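Local coordinates for putative uncharacterized protein (PDB 2Z6V) that probably transfers a sulfo group from a nucleotide donor to an acceptor substrate, at residues R273-K277 with N381-L385; D328-F332 with R349-W353. One frame throughout, in Å; residues are numbered along the deposited sequence.

Interaction 1: R273-K277 with N381-L385; sequences RDPYK and NAYRL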
loop_
_atom_site.group_PDB
_atom_site.type_symbol
_atom_site.label_atom_id
_atom_site.label_comp_id
_atom_site.label_asym_id
_atom_site.label_seq_id
_atom_site.Cartn_x
_atom_site.Cartn_y
_atom_site.Cartn_z
ATOM N N ARG A 273 8.259 -1.756 -14.534
ATOM C CA ARG A 273 7.535 -1.025 -15.561
ATOM C C ARG A 273 8.344 0.207 -15.934
ATOM O O ARG A 273 9.214 0.640 -15.171
ATOM C CB ARG A 273 6.150 -0.595 -15.063
ATOM C CG ARG A 273 5.348 0.152 -16.121
ATOM C CD ARG A 273 3.899 0.384 -15.719
ATOM N NE ARG A 273 3.143 1.007 -16.801
ATOM C CZ ARG A 273 1.850 1.317 -16.743
ATOM N NH1 ARG A 273 1.145 1.063 -15.646
ATOM N NH2 ARG A 273 1.255 1.877 -17.790
ATOM N N ASP A 274 8.067 0.744 -17.121
ATOM C CA ASP A 274 8.719 1.951 -17.623
ATOM C C ASP A 274 8.773 2.951 -16.462
ATOM O O ASP A 274 7.737 3.413 -15.989
ATOM C CB ASP A 274 7.876 2.518 -18.769
ATOM C CG ASP A 274 8.521 3.703 -19.447
ATOM O OD1 ASP A 274 9.110 4.556 -18.742
ATOM O OD2 ASP A 274 8.419 3.781 -20.693
ATOM N N PRO A 275 9.980 3.291 -15.984
ATOM C CA PRO A 275 10.134 4.237 -14.867
ATOM C C PRO A 275 9.669 5.667 -15.147
ATOM O O PRO A 275 9.188 6.355 -14.243
ATOM C CB PRO A 275 11.628 4.169 -14.563
ATOM C CG PRO A 275 12.219 3.914 -15.923
ATOM C CD PRO A 275 11.294 2.856 -16.490
ATOM N N TYR A 276 9.825 6.115 -16.391
ATOM C CA TYR A 276 9.413 7.464 -16.771
ATOM C C TYR A 276 7.888 7.538 -16.708
ATOM O O TYR A 276 7.320 8.510 -16.203
ATOM C CB TYR A 276 9.901 7.785 -18.188
ATOM C CG TYR A 276 11.387 7.565 -18.383
ATOM C CD1 TYR A 276 12.318 8.208 -17.572
ATOM C CD2 TYR A 276 11.863 6.710 -19.381
ATOM C CE1 TYR A 276 13.684 8.011 -17.746
ATOM C CE2 TYR A 276 13.231 6.504 -19.565
ATOM C CZ TYR A 276 14.133 7.160 -18.746
ATOM O OH TYR A 276 15.483 6.993 -18.929
ATOM N N LYS A 277 7.237 6.494 -17.213
ATOM C CA LYS A 277 5.786 6.417 -17.217
ATOM C C LYS A 277 5.290 6.405 -15.770
ATOM O O LYS A 277 4.460 7.225 -15.371
ATOM C CB LYS A 277 5.349 5.136 -17.924
ATOM C CG LYS A 277 4.042 5.226 -18.699
ATOM C CD LYS A 277 2.844 5.475 -17.810
ATOM C CE LYS A 277 1.552 5.457 -18.625
ATOM N NZ LYS A 277 0.346 5.691 -17.775
ATOM N N ASN A 381 2.549 5.738 -25.580
ATOM C CA ASN A 381 2.035 7.096 -25.679
ATOM C C ASN A 381 3.083 8.016 -25.074
ATOM O O ASN A 381 4.008 7.554 -24.410
ATOM C CB ASN A 381 0.726 7.236 -24.900
ATOM C CG ASN A 381 -0.240 6.102 -25.174
ATOM O OD1 ASN A 381 -0.112 5.014 -24.614
ATOM N ND2 ASN A 381 -1.206 6.348 -26.049
ATOM N N ALA A 382 2.949 9.316 -25.306
ATOM C CA ALA A 382 3.904 10.263 -24.751
ATOM C C ALA A 382 3.654 10.341 -23.250
ATOM O O ALA A 382 2.526 10.566 -22.817
ATOM C CB ALA A 382 3.720 11.633 -25.390
ATOM N N TYR A 383 4.701 10.135 -22.457
ATOM C CA TYR A 383 4.555 10.188 -21.007
ATOM C C TYR A 383 4.180 11.606 -20.634
ATOM O O TYR A 383 3.163 11.875 -19.992
ATOM C CB TYR A 383 5.874 9.896 -20.291
ATOM C CG TYR A 383 6.781 8.854 -20.892
ATOM C CD1 TYR A 383 7.954 9.225 -21.546
ATOM C CD2 TYR A 383 6.535 7.499 -20.699
ATOM C CE1 TYR A 383 8.865 8.271 -21.976
ATOM C CE2 TYR A 383 7.437 6.538 -21.125
ATOM C CZ TYR A 383 8.602 6.928 -21.756
ATOM O OH TYR A 383 9.506 5.967 -22.143
ATOM N N ARG A 384 5.062 12.501 -21.050
ATOM C CA ARG A 384 4.956 13.918 -20.792
ATOM C C ARG A 384 4.773 14.254 -19.330
ATOM O O ARG A 384 3.678 14.196 -18.760
ATOM C CB ARG A 384 3.891 14.553 -21.685
ATOM C CG ARG A 384 4.523 15.090 -22.979
ATOM C CD ARG A 384 5.490 14.064 -23.609
ATOM N NE ARG A 384 6.861 14.558 -23.789
ATOM C CZ ARG A 384 7.757 14.742 -22.814
ATOM N NH1 ARG A 384 7.457 14.482 -21.550
ATOM N NH2 ARG A 384 8.974 15.184 -23.107
ATOM N N LEU A 385 5.916 14.577 -18.741
ATOM C CA LEU A 385 6.031 14.941 -17.352
ATOM C C LEU A 385 6.059 16.469 -17.327
ATOM O O LEU A 385 6.383 17.089 -16.309
ATOM C CB LEU A 385 7.333 14.364 -16.777
ATOM C CG LEU A 385 7.816 12.945 -17.139
ATOM C CD1 LEU A 385 6.696 11.937 -16.983
ATOM C CD2 LEU A 385 8.329 12.926 -18.562
#
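Asp-274 is the N-cap of helix 275-285, just after strand 267-272, and Tyr-383 from the loop between helices 360-371 and 392-405 closes over this cap. Asp-274 CG lies opposite the backbone N (chi1 -175°), which folds the carboxylate back over the first turn. Asp-274 OD1 accepts from Lys-277 N at 3.1 Å, from above the carboxylate plane, and weakly from Tyr-276 N. The other oxygen serves the loop: Tyr-383 OH donates to the syn lone pair of Asp-274 OD2 at 2.8 Å, with OD2 near the plane of the phenol ring and the carboxylate turned 73° against it. Tyr-276 CB sits over the centre of one face of the Tyr-383 ring, 3.8 Å from the centroid, a CH-pi contact. The two phenol rings themselves meet obliquely, their planes 59° apart. Lys-277 CG lies at the Tyr-383 ring edge, 3.9 Å from CD2, while Leu-385 CD1 reaches Tyr-276 O at 3.6 Å. Glu-411 N also bonds Asp-274 OD2. One buried carboxylate thus joins the helix start, the loop and the C-terminal tail, and these donors, together with the helix end, would be expected to stabilise its negative charge.

Interaction 2: D328-F332 with R349-W353; sequences DERFF and RIYEW
The Trp-353 indole lays one face against Phe-332 CB, which stands over its six-membered ring 3.5 Å from the centroid and 4° off the normal, while Glu-329 O and Arg-330 O lie at its edge, near the ring plane. The Phe-332 ring in turn carries Ile-350 CG1 over one face, 3.6 Å from its centroid and offset toward the rim, and meets Trp-353 CG at its edge, 3.7 Å from Phe-332 CD1. The Phe-332 ring and the Trp-353 five-membered ring are tilted, their planes 58° apart. The trans chi1 of Phe-332 (178°) extends its ring across to the helix, where CE1 comes to 3.6 Å from Arg-349 O. Trp-353 NE1 approaches Phe-331 O at 3.4 Å, but the angle is too poor for a hydrogen bond. No hydrogen bond joins the two segments, and the contact rests on apolar and CH-pi packing. Arg-349 NH1 forms salt bridges with Glu-338 and Asp-345. On the strand side, backbone bonds tie Phe-332 to Leu-268 and Trp-270. Helix 343-353 therefore packs through Ile-350 and Trp-353 on the 3-10 turn 328-330 and on strand 331-335, an outermost strand of the five-stranded parallel sheet of this alpha/beta sulfotransferase fold.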
loop_
_atom_site.group_PDB
_atom_site.type_symbol
_atom_site.label_atom_id
_atom_site.label_comp_id
_atom_site.label_asym_id
_atom_site.label_seq_id
_atom_site.Cartn_x
_atom_site.Cartn_y
_atom_site.Cartn_z
ATOM N N ASP A 328 20.374 -11.855 -6.816
ATOM C CA ASP A 328 19.208 -11.746 -7.678
ATOM C C ASP A 328 18.214 -12.883 -7.464
ATOM O O ASP A 328 17.013 -12.713 -7.687
ATOM C CB ASP A 328 19.625 -11.750 -9.141
ATOM C CG ASP A 328 18.457 -11.494 -10.075
ATOM O OD1 ASP A 328 17.968 -10.343 -10.097
ATOM O OD2 ASP A 328 18.027 -12.438 -10.782
ATOM N N GLU A 329 18.713 -14.038 -7.036
ATOM C CA GLU A 329 17.859 -15.202 -6.826
ATOM C C GLU A 329 16.801 -15.032 -5.719
ATOM O O GLU A 329 15.849 -15.805 -5.642
ATOM C CB GLU A 329 18.730 -16.438 -6.552
ATOM C CG GLU A 329 19.410 -16.455 -5.191
ATOM C CD GLU A 329 20.470 -17.546 -5.068
ATOM O OE1 GLU A 329 20.427 -18.532 -5.846
ATOM O OE2 GLU A 329 21.343 -17.422 -4.182
ATOM N N ARG A 330 16.962 -14.030 -4.863
ATOM C CA ARG A 330 15.998 -13.794 -3.793
ATOM C C ARG A 330 14.760 -13.067 -4.330
ATOM O O ARG A 330 13.781 -12.861 -3.608
ATOM C CB ARG A 330 16.632 -12.954 -2.673
ATOM C CG ARG A 330 17.640 -13.696 -1.793
ATOM C CD ARG A 330 16.996 -14.866 -1.055
ATOM N NE ARG A 330 15.837 -14.470 -0.254
ATOM C CZ ARG A 330 15.887 -13.722 0.850
ATOM N NH1 ARG A 330 17.050 -13.268 1.307
ATOM N NH2 ARG A 330 14.764 -13.432 1.507
ATOM N N PHE A 331 14.813 -12.690 -5.603
ATOM C CA PHE A 331 13.722 -11.964 -6.241
ATOM C C PHE A 331 13.145 -12.669 -7.464
ATOM O O PHE A 331 13.789 -13.524 -8.079
ATOM C CB PHE A 331 14.201 -10.590 -6.719
ATOM C CG PHE A 331 14.762 -9.719 -5.644
ATOM C CD1 PHE A 331 13.979 -8.740 -5.049
ATOM C CD2 PHE A 331 16.086 -9.854 -5.245
ATOM C CE1 PHE A 331 14.508 -7.901 -4.068
ATOM C CE2 PHE A 331 16.628 -9.024 -4.267
ATOM C CZ PHE A 331 15.837 -8.043 -3.676
ATOM N N PHE A 332 11.913 -12.299 -7.800
ATOM C CA PHE A 332 11.268 -12.798 -9.001
ATOM C C PHE A 332 10.952 -11.499 -9.724
ATOM O O PHE A 332 10.439 -10.567 -9.111
ATOM C CB PHE A 332 9.954 -13.534 -8.733
ATOM C CG PHE A 332 9.288 -13.991 -9.998
ATOM C CD1 PHE A 332 9.628 -15.213 -10.574
ATOM C CD2 PHE A 332 8.433 -13.139 -10.695
ATOM C CE1 PHE A 332 9.137 -15.572 -11.829
ATOM C CE2 PHE A 332 7.935 -13.487 -11.953
ATOM C CZ PHE A 332 8.290 -14.705 -12.522
ATOM N N ARG A 349 5.496 -19.426 -13.858
ATOM C CA ARG A 349 6.898 -19.195 -13.554
ATOM C C ARG A 349 7.089 -18.728 -12.120
ATOM O O ARG A 349 8.113 -19.017 -11.500
ATOM C CB ARG A 349 7.489 -18.183 -14.533
ATOM C CG ARG A 349 7.753 -18.780 -15.904
ATOM C CD ARG A 349 7.680 -17.722 -16.980
ATOM N NE ARG A 349 8.651 -16.670 -16.742
ATOM C CZ ARG A 349 8.441 -15.393 -17.021
ATOM N NH1 ARG A 349 7.285 -15.019 -17.548
ATOM N NH2 ARG A 349 9.387 -14.498 -16.772
ATOM N N ILE A 350 6.111 -17.999 -11.594
ATOM C CA ILE A 350 6.187 -17.537 -10.215
ATOM C C ILE A 350 6.083 -18.771 -9.337
ATOM O O ILE A 350 6.861 -18.940 -8.400
ATOM C CB ILE A 350 5.032 -16.575 -9.862
ATOM C CG1 ILE A 350 5.365 -15.167 -10.360
ATOM C CG2 ILE A 350 4.778 -16.576 -8.347
ATOM C CD1 ILE A 350 4.218 -14.184 -10.223
ATOM N N TYR A 351 5.124 -19.637 -9.647
ATOM C CA TYR A 351 4.948 -20.848 -8.865
ATOM C C TYR A 351 6.174 -21.764 -8.939
ATOM O O TYR A 351 6.565 -22.361 -7.930
ATOM C CB TYR A 351 3.685 -21.591 -9.302
ATOM C CG TYR A 351 2.429 -21.128 -8.588
ATOM C CD1 TYR A 351 1.923 -19.840 -8.781
ATOM C CD2 TYR A 351 1.748 -21.977 -7.711
ATOM C CE1 TYR A 351 0.773 -19.408 -8.123
ATOM C CE2 TYR A 351 0.595 -21.554 -7.046
ATOM C CZ TYR A 351 0.114 -20.269 -7.256
ATOM O OH TYR A 351 -1.016 -19.841 -6.589
ATOM N N GLU A 352 6.786 -21.873 -10.119
ATOM C CA GLU A 352 7.979 -22.707 -10.266
ATOM C C GLU A 352 9.071 -22.131 -9.376
ATOM O O GLU A 352 9.704 -22.842 -8.598
ATOM C CB GLU A 352 8.485 -22.708 -11.708
ATOM C CG GLU A 352 7.528 -23.297 -12.718
ATOM C CD GLU A 352 8.031 -23.122 -14.142
ATOM O OE1 GLU A 352 7.291 -23.496 -15.086
ATOM O OE2 GLU A 352 9.166 -22.609 -14.311
ATOM N N TRP A 353 9.275 -20.826 -9.512
ATOM C CA TRP A 353 10.269 -20.098 -8.744
ATOM C C TRP A 353 10.034 -20.232 -7.245
ATOM O O TRP A 353 10.972 -20.433 -6.488
ATOM C CB TRP A 353 10.236 -18.631 -9.156
ATOM C CG TRP A 353 11.043 -17.738 -8.291
ATOM C CD1 TRP A 353 12.392 -17.570 -8.317
ATOM C CD2 TRP A 353 10.543 -16.872 -7.268
ATOM N NE1 TRP A 353 12.769 -16.646 -7.374
ATOM C CE2 TRP A 353 11.654 -16.202 -6.714
ATOM C CE3 TRP A 353 9.262 -16.595 -6.768
ATOM C CZ2 TRP A 353 11.527 -15.270 -5.682
ATOM C CZ3 TRP A 353 9.132 -15.669 -5.744
ATOM C CH2 TRP A 353 10.260 -15.015 -5.210
#

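How the interactions relate
Interaction 2 is nested within the chain loop closed by interaction 1; their centres lie 27 Å apart and their nearest atoms about 11 Å, without touching. Strand 267-272 connects them: it pairs with strand 331-335, where interaction 2 packs, and leads directly into Arg-273 and the cap of interaction 1. Here Arg-273 forms a salt bridge with Glu-411, and it also makes a cation-pi contact with Tyr-336, just past the end of strand 331-335. In sulfotransferases the strand-to-helix junction corresponding to 273-277 commonly belongs to the site for the 3'-phosphate of the donor nucleotide, so interaction 1 probably lies near that site, whereas interaction 2 is structural packing at the sheet edge.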